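Local coordinates for protein beta-galactosidase/beta-glucuronidase (Faecalibacterium prausnitzii L2-6, PDB 6MVF) that binds flavin mononucleotide and is a family 2 glycoside hydrolase, a beta-glucuronidase that probably cleaves beta-linked glycosides, at residues Leu175-Pro187 with Glu376-His388. Residues are numbered along the deposited sequence; the frame is centred on the assembly and turned at random.
Sequences LDYYGGPGIMVTP and EEMKELIIQNYNH. With FMN (flavin mononucleotide), chain G.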
loop_
_atom_site.group_PDB
_atom_site.type_symbol
_atom_site.label_atom_id
_atom_site.label_comp_id
_atom_site.label_asym_id
_atom_site.label_seq_id
_atom_site.Cartn_x
_atom_site.Cartn_y
_atom_site.Cartn_z
ATOM N N LEU A 175 -7.831 31.876 -7.149
ATOM C CA LEU A 175 -8.815 30.807 -7.237
ATOM C C LEU A 175 -10.056 31.235 -8.006
ATOM O O LEU A 175 -10.964 30.413 -8.221
ATOM C CB LEU A 175 -9.216 30.357 -5.826
ATOM C CG LEU A 175 -8.169 29.556 -5.052
ATOM C CD1 LEU A 175 -8.216 29.797 -3.534
ATOM C CD2 LEU A 175 -8.393 28.100 -5.366
ATOM N N ASP A 176 -10.108 32.499 -8.431
ATOM C CA ASP A 176 -11.334 33.151 -8.887
ATOM C C ASP A 176 -11.406 33.343 -10.385
ATOM O O ASP A 176 -12.397 33.887 -10.865
ATOM C CB ASP A 176 -11.494 34.525 -8.218
ATOM C CG ASP A 176 -12.025 34.420 -6.818
ATOM O OD1 ASP A 176 -13.029 33.693 -6.623
ATOM O OD2 ASP A 176 -11.432 35.043 -5.911
ATOM N N TYR A 177 -10.396 32.933 -11.133
ATOM C CA TYR A 177 -10.324 33.242 -12.556
ATOM C C TYR A 177 -10.616 31.980 -13.383
ATOM O O TYR A 177 -9.727 31.179 -13.676
ATOM C CB TYR A 177 -8.973 33.859 -12.890
ATOM C CG TYR A 177 -8.962 34.440 -14.276
ATOM C CD1 TYR A 177 -9.600 35.642 -14.559
ATOM C CD2 TYR A 177 -8.356 33.765 -15.313
ATOM C CE1 TYR A 177 -9.600 36.150 -15.840
ATOM C CE2 TYR A 177 -8.354 34.266 -16.582
ATOM C CZ TYR A 177 -8.971 35.449 -16.841
ATOM O OH TYR A 177 -8.943 35.905 -18.123
ATOM N N TYR A 178 -11.890 31.814 -13.749
ATOM C CA TYR A 178 -12.333 30.768 -14.673
ATOM C C TYR A 178 -11.878 29.387 -14.240
ATOM O O TYR A 178 -11.553 28.543 -15.073
ATOM C CB TYR A 178 -11.853 31.044 -16.087
ATOM C CG TYR A 178 -12.494 32.238 -16.738
ATOM C CD1 TYR A 178 -11.925 33.504 -16.625
ATOM C CD2 TYR A 178 -13.660 32.102 -17.486
ATOM C CE1 TYR A 178 -12.501 34.601 -17.231
ATOM C CE2 TYR A 178 -14.244 33.197 -18.095
ATOM C CZ TYR A 178 -13.658 34.441 -17.967
ATOM O OH TYR A 178 -14.234 35.532 -18.572
ATOM N N GLY A 179 -11.865 29.156 -12.927
ATOM C CA GLY A 179 -11.515 27.850 -12.384
ATOM C C GLY A 179 -10.124 27.388 -12.751
ATOM O O GLY A 179 -9.878 26.178 -12.834
ATOM N N GLY A 180 -9.207 28.324 -12.991
ATOM C CA GLY A 180 -7.859 28.007 -13.391
ATOM C C GLY A 180 -6.989 27.646 -12.212
ATOM O O GLY A 180 -7.377 27.745 -11.034
ATOM N N PRO A 181 -5.774 27.188 -12.517
ATOM C CA PRO A 181 -4.878 26.715 -11.450
ATOM C C PRO A 181 -4.126 27.828 -10.726
ATOM O O PRO A 181 -3.551 27.573 -9.654
ATOM C CB PRO A 181 -3.912 25.791 -12.200
ATOM C CG PRO A 181 -3.859 26.376 -13.604
ATOM C CD PRO A 181 -5.234 26.958 -13.871
ATOM N N GLY A 182 -4.115 29.046 -11.264
ATOM C CA GLY A 182 -3.336 30.124 -10.689
ATOM C C GLY A 182 -1.938 30.261 -11.251
ATOM O O GLY A 182 -1.195 31.141 -10.811
ATOM N N ILE A 183 -1.558 29.424 -12.211
ATOM C CA ILE A 183 -0.218 29.471 -12.788
ATOM C C ILE A 183 -0.302 28.998 -14.236
ATOM O O ILE A 183 -1.037 28.058 -14.559
ATOM C CB ILE A 183 0.765 28.633 -11.937
ATOM C CG1 ILE A 183 2.207 28.845 -12.381
ATOM C CG2 ILE A 183 0.401 27.162 -11.968
ATOM C CD1 ILE A 183 3.208 28.283 -11.405
ATOM N N MET A 184 0.406 29.693 -15.120
ATOM C CA MET A 184 0.550 29.267 -16.501
ATOM C C MET A 184 2.031 29.099 -16.844
ATOM O O MET A 184 2.889 29.872 -16.393
ATOM C CB MET A 184 -0.138 30.240 -17.458
ATOM C CG MET A 184 0.455 31.615 -17.487
ATOM S SD MET A 184 -0.498 32.672 -18.587
ATOM C CE MET A 184 -0.263 31.872 -20.184
ATOM N N VAL A 185 2.329 28.052 -17.609
ATOM C CA VAL A 185 3.700 27.636 -17.868
ATOM C C VAL A 185 3.832 27.369 -19.355
ATOM O O VAL A 185 3.140 26.500 -19.894
ATOM C CB VAL A 185 4.094 26.381 -17.059
ATOM C CG1 VAL A 185 5.564 26.055 -17.258
ATOM C CG2 VAL A 185 3.754 26.541 -15.550
ATOM N N THR A 186 4.729 28.092 -20.011
ATOM C CA THR A 186 5.016 27.853 -21.415
ATOM C C THR A 186 6.427 27.309 -21.552
ATOM O O THR A 186 7.396 28.072 -21.484
ATOM C CB THR A 186 4.848 29.145 -22.219
ATOM O OG1 THR A 186 3.542 29.690 -21.976
ATOM C CG2 THR A 186 5.025 28.882 -23.704
ATOM N N PRO A 187 6.604 26.003 -21.704
ATOM C CA PRO A 187 7.946 25.447 -21.907
ATOM C C PRO A 187 8.326 25.424 -23.378
ATOM O O PRO A 187 7.532 25.048 -24.239
ATOM C CB PRO A 187 7.817 24.013 -21.358
ATOM C CG PRO A 187 6.440 23.953 -20.658
ATOM C CD PRO A 187 5.619 24.958 -21.375
ATOM N N GLU A 376 -17.231 31.681 -23.242
ATOM C CA GLU A 376 -16.843 31.372 -21.867
ATOM C C GLU A 376 -16.313 29.951 -21.759
ATOM O O GLU A 376 -15.305 29.701 -21.077
ATOM C CB GLU A 376 -18.023 31.547 -20.926
ATOM C CG GLU A 376 -18.605 32.929 -20.895
ATOM C CD GLU A 376 -17.872 33.864 -19.974
ATOM O OE1 GLU A 376 -16.627 33.931 -20.050
ATOM O OE2 GLU A 376 -18.547 34.540 -19.170
ATOM N N GLU A 377 -16.983 29.008 -22.438
ATOM C CA GLU A 377 -16.577 27.610 -22.374
ATOM C C GLU A 377 -15.202 27.408 -22.990
ATOM O O GLU A 377 -14.417 26.585 -22.500
ATOM C CB GLU A 377 -17.614 26.724 -23.065
ATOM C CG GLU A 377 -17.526 25.271 -22.662
ATOM C CD GLU A 377 -18.830 24.484 -22.867
ATOM O OE1 GLU A 377 -19.586 24.770 -23.830
ATOM O OE2 GLU A 377 -19.090 23.558 -22.069
ATOM N N MET A 378 -14.875 28.164 -24.041
ATOM C CA MET A 378 -13.547 28.040 -24.618
ATOM C C MET A 378 -12.498 28.705 -23.737
ATOM O O MET A 378 -11.362 28.210 -23.645
ATOM C CB MET A 378 -13.523 28.636 -26.013
ATOM C CG MET A 378 -12.258 28.321 -26.762
ATOM S SD MET A 378 -12.254 26.591 -27.285
ATOM C CE MET A 378 -10.514 26.292 -27.185
ATOM N N LYS A 379 -12.882 29.780 -23.065
ATOM C CA LYS A 379 -11.955 30.478 -22.148
ATOM C C LYS A 379 -11.647 29.561 -20.962
ATOM O O LYS A 379 -10.538 29.542 -20.527
ATOM C CB LYS A 379 -12.527 31.836 -21.751
ATOM C CG LYS A 379 -11.486 32.861 -21.362
ATOM C CD LYS A 379 -11.986 34.262 -21.190
ATOM C CE LYS A 379 -10.986 35.134 -20.476
ATOM N NZ LYS A 379 -11.464 36.516 -20.288
ATOM N N GLU A 380 -12.634 28.836 -20.470
ATOM C CA GLU A 380 -12.395 27.908 -19.373
ATOM C C GLU A 380 -11.592 26.703 -19.839
ATOM O O GLU A 380 -10.752 26.189 -19.096
ATOM C CB GLU A 380 -13.720 27.451 -18.755
ATOM C CG GLU A 380 -14.490 28.548 -18.060
ATOM C CD GLU A 380 -15.847 28.072 -17.569
ATOM O OE1 GLU A 380 -16.514 27.293 -18.288
ATOM O OE2 GLU A 380 -16.247 28.472 -16.456
ATOM N N LEU A 381 -11.850 26.221 -21.053
ATOM C CA LEU A 381 -11.119 25.056 -21.538
ATOM C C LEU A 381 -9.633 25.358 -21.666
ATOM O O LEU A 381 -8.790 24.529 -21.317
ATOM C CB LEU A 381 -11.688 24.592 -22.877
ATOM C CG LEU A 381 -10.911 23.480 -23.580
ATOM C CD1 LEU A 381 -10.925 22.195 -22.734
ATOM C CD2 LEU A 381 -11.454 23.247 -24.999
ATOM N N ILE A 382 -9.292 26.545 -22.154
ATOM C CA ILE A 382 -7.889 26.864 -22.361
ATOM C C ILE A 382 -7.201 27.179 -21.046
ATOM O O ILE A 382 -6.070 26.754 -20.815
ATOM C CB ILE A 382 -7.770 28.024 -23.359
ATOM C CG1 ILE A 382 -8.226 27.544 -24.739
ATOM C CG2 ILE A 382 -6.346 28.603 -23.366
ATOM C CD1 ILE A 382 -8.205 28.610 -25.787
ATOM N N ILE A 383 -7.865 27.917 -20.158
ATOM C CA ILE A 383 -7.206 28.375 -18.942
ATOM C C ILE A 383 -7.027 27.229 -17.959
ATOM O O ILE A 383 -6.007 27.139 -17.273
ATOM C CB ILE A 383 -7.991 29.554 -18.337
ATOM C CG1 ILE A 383 -7.553 30.834 -19.033
ATOM C CG2 ILE A 383 -7.758 29.686 -16.819
ATOM C CD1 ILE A 383 -8.660 31.796 -19.229
ATOM N N GLN A 384 -7.996 26.324 -17.888
ATOM C CA GLN A 384 -7.883 25.208 -16.961
ATOM C C GLN A 384 -6.940 24.130 -17.466
ATOM O O GLN A 384 -6.375 23.390 -16.656
ATOM C CB GLN A 384 -9.267 24.623 -16.675
ATOM C CG GLN A 384 -10.167 25.635 -16.017
ATOM C CD GLN A 384 -11.590 25.163 -15.813
ATOM O OE1 GLN A 384 -11.933 23.997 -16.044
ATOM N NE2 GLN A 384 -12.433 26.077 -15.353
ATOM N N ASN A 385 -6.710 24.059 -18.777
ATOM C CA ASN A 385 -5.883 22.999 -19.330
ATOM C C ASN A 385 -4.618 23.521 -19.972
ATOM O O ASN A 385 -3.929 22.761 -20.667
ATOM C CB ASN A 385 -6.690 22.167 -20.328
ATOM C CG ASN A 385 -7.876 21.517 -19.673
ATOM O OD1 ASN A 385 -7.732 20.483 -19.018
ATOM N ND2 ASN A 385 -9.048 22.144 -19.783
ATOM N N TYR A 386 -4.274 24.785 -19.727
ATOM C CA TYR A 386 -3.141 25.390 -20.419
ATOM C C TYR A 386 -1.820 24.668 -20.146
ATOM O O TYR A 386 -0.942 24.657 -21.012
ATOM C CB TYR A 386 -3.021 26.862 -20.035
ATOM C CG TYR A 386 -1.923 27.567 -20.799
ATOM C CD1 TYR A 386 -0.644 27.693 -20.264
ATOM C CD2 TYR A 386 -2.161 28.087 -22.067
ATOM C CE1 TYR A 386 0.362 28.332 -20.972
ATOM C CE2 TYR A 386 -1.169 28.723 -22.777
ATOM C CZ TYR A 386 0.091 28.850 -22.229
ATOM O OH TYR A 386 1.082 29.490 -22.943
ATOM N N ASN A 387 -1.644 24.067 -18.964
ATOM C CA ASN A 387 -0.329 23.523 -18.640
ATOM C C ASN A 387 -0.105 22.084 -19.101
ATOM O O ASN A 387 1.030 21.607 -19.014
ATOM C CB ASN A 387 -0.080 23.638 -17.145
ATOM C CG ASN A 387 -0.091 25.079 -16.683
ATOM O OD1 ASN A 387 0.306 25.990 -17.434
ATOM N ND2 ASN A 387 -0.575 25.307 -15.451
ATOM N N HIS A 388 -1.127 21.403 -19.626
ATOM C CA HIS A 388 -0.990 20.014 -20.049
ATOM C C HIS A 388 -0.143 19.881 -21.308
ATOM O O HIS A 388 -0.556 20.373 -22.367
ATOM C CB HIS A 388 -2.355 19.427 -20.312
ATOM C CG HIS A 388 -3.220 19.335 -19.099
ATOM N ND1 HIS A 388 -2.970 18.446 -18.073
ATOM C CD2 HIS A 388 -4.351 19.996 -18.761
ATOM C CE1 HIS A 388 -3.910 18.565 -17.154
ATOM N NE2 HIS A 388 -4.754 19.508 -17.541
HETATM N N1 FMN G . -5.601 36.321 -14.698
HETATM C C2 FMN G . -5.860 36.164 -13.397
HETATM O O2 FMN G . -6.154 37.125 -12.683
HETATM N N3 FMN G . -5.839 34.992 -12.802
HETATM C C4 FMN G . -5.546 33.891 -13.421
HETATM O O4 FMN G . -5.529 32.807 -12.860
HETATM C C4A FMN G . -5.242 33.983 -14.807
HETATM N N5 FMN G . -4.963 32.877 -15.435
HETATM C C5A FMN G . -4.673 32.886 -16.720
HETATM C C6 FMN G . -4.377 31.703 -17.345
HETATM C C7 FMN G . -4.070 31.689 -18.659
HETATM C C7M FMN G . -3.756 30.407 -19.326
HETATM C C8 FMN G . -4.080 32.937 -19.411
HETATM C C8M FMN G . -3.762 32.929 -20.864
HETATM C C9 FMN G . -4.376 34.124 -18.776
HETATM C C9A FMN G . -4.668 34.149 -17.447
HETATM N N10 FMN G . -4.998 35.337 -16.811
HETATM C C10 FMN G . -5.287 35.280 -15.450
HETATM C "C1'" FMN G . -4.929 36.549 -17.616
HETATM C "C2'" FMN G . -6.139 37.393 -17.936
HETATM O "O2'" FMN G . -6.619 36.772 -19.101
HETATM C "C3'" FMN G . -5.789 38.807 -18.342
HETATM O "O3'" FMN G . -4.491 39.120 -17.886
HETATM C "C4'" FMN G . -6.681 39.873 -17.746
HETATM O "O4'" FMN G . -6.878 39.511 -16.388
HETATM C "C5'" FMN G . -8.008 40.073 -18.480
HETATM O "O5'" FMN G . -9.058 39.352 -17.860
HETATM P P FMN G . -10.459 39.065 -18.542
HETATM O O1P FMN G . -11.365 39.042 -17.377
HETATM O O2P FMN G . -10.659 40.194 -19.510
HETATM O O3P FMN G . -10.408 37.765 -19.272
HETATM O O HOH W 1 1.912 24.914 -21.611
#
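Gly180 and Gln384 bring the backbones closest, CA to CA 4.5 Å, where a type I' beta turn, Tyr177 to Gly180, lies against helix 368-385; Val185, in strand 183-189, passes Asn387. Gly179 suits the turn's positive phi, and a side chain would strike Gln384. Gln384 NE2 donates nearly straight to Tyr178 O (2.6 Å). Tyr178 OH donates to the syn lone pair of Glu376 OE1, and Lys379 CD lies over the Tyr178 ring. Asn387 reads the strand edge: ND2 to Ile183 O, OD1 from Val185 N, each 2.9 Å. In the flavin pocket Tyr177, CG anti to the backbone N (chi1 -169°), lays one ring face on the isoalloxazine, Tyr178 CD1 covering the other. Ile383 packs CD1 on Tyr177 CE2 and CG2 by Gly180 CA, where a CB would clash. Tyr177 OH donates to FMN O3P and accepts from FMN O2'; an alanine here would probably uncover the flavin and cost phosphate and ribityl this shared partner. Lys379 NZ is modelled too close to O3P, the bond type doubtful. Met184 CE lies over the Tyr386 ring (CH-pi), SD farther above (Met-aromatic); Tyr386 OH meets Thr186 OG1. The helix, backed by TIM-barrel strand 391-398, meets a beta-domain strand paired with 195-204.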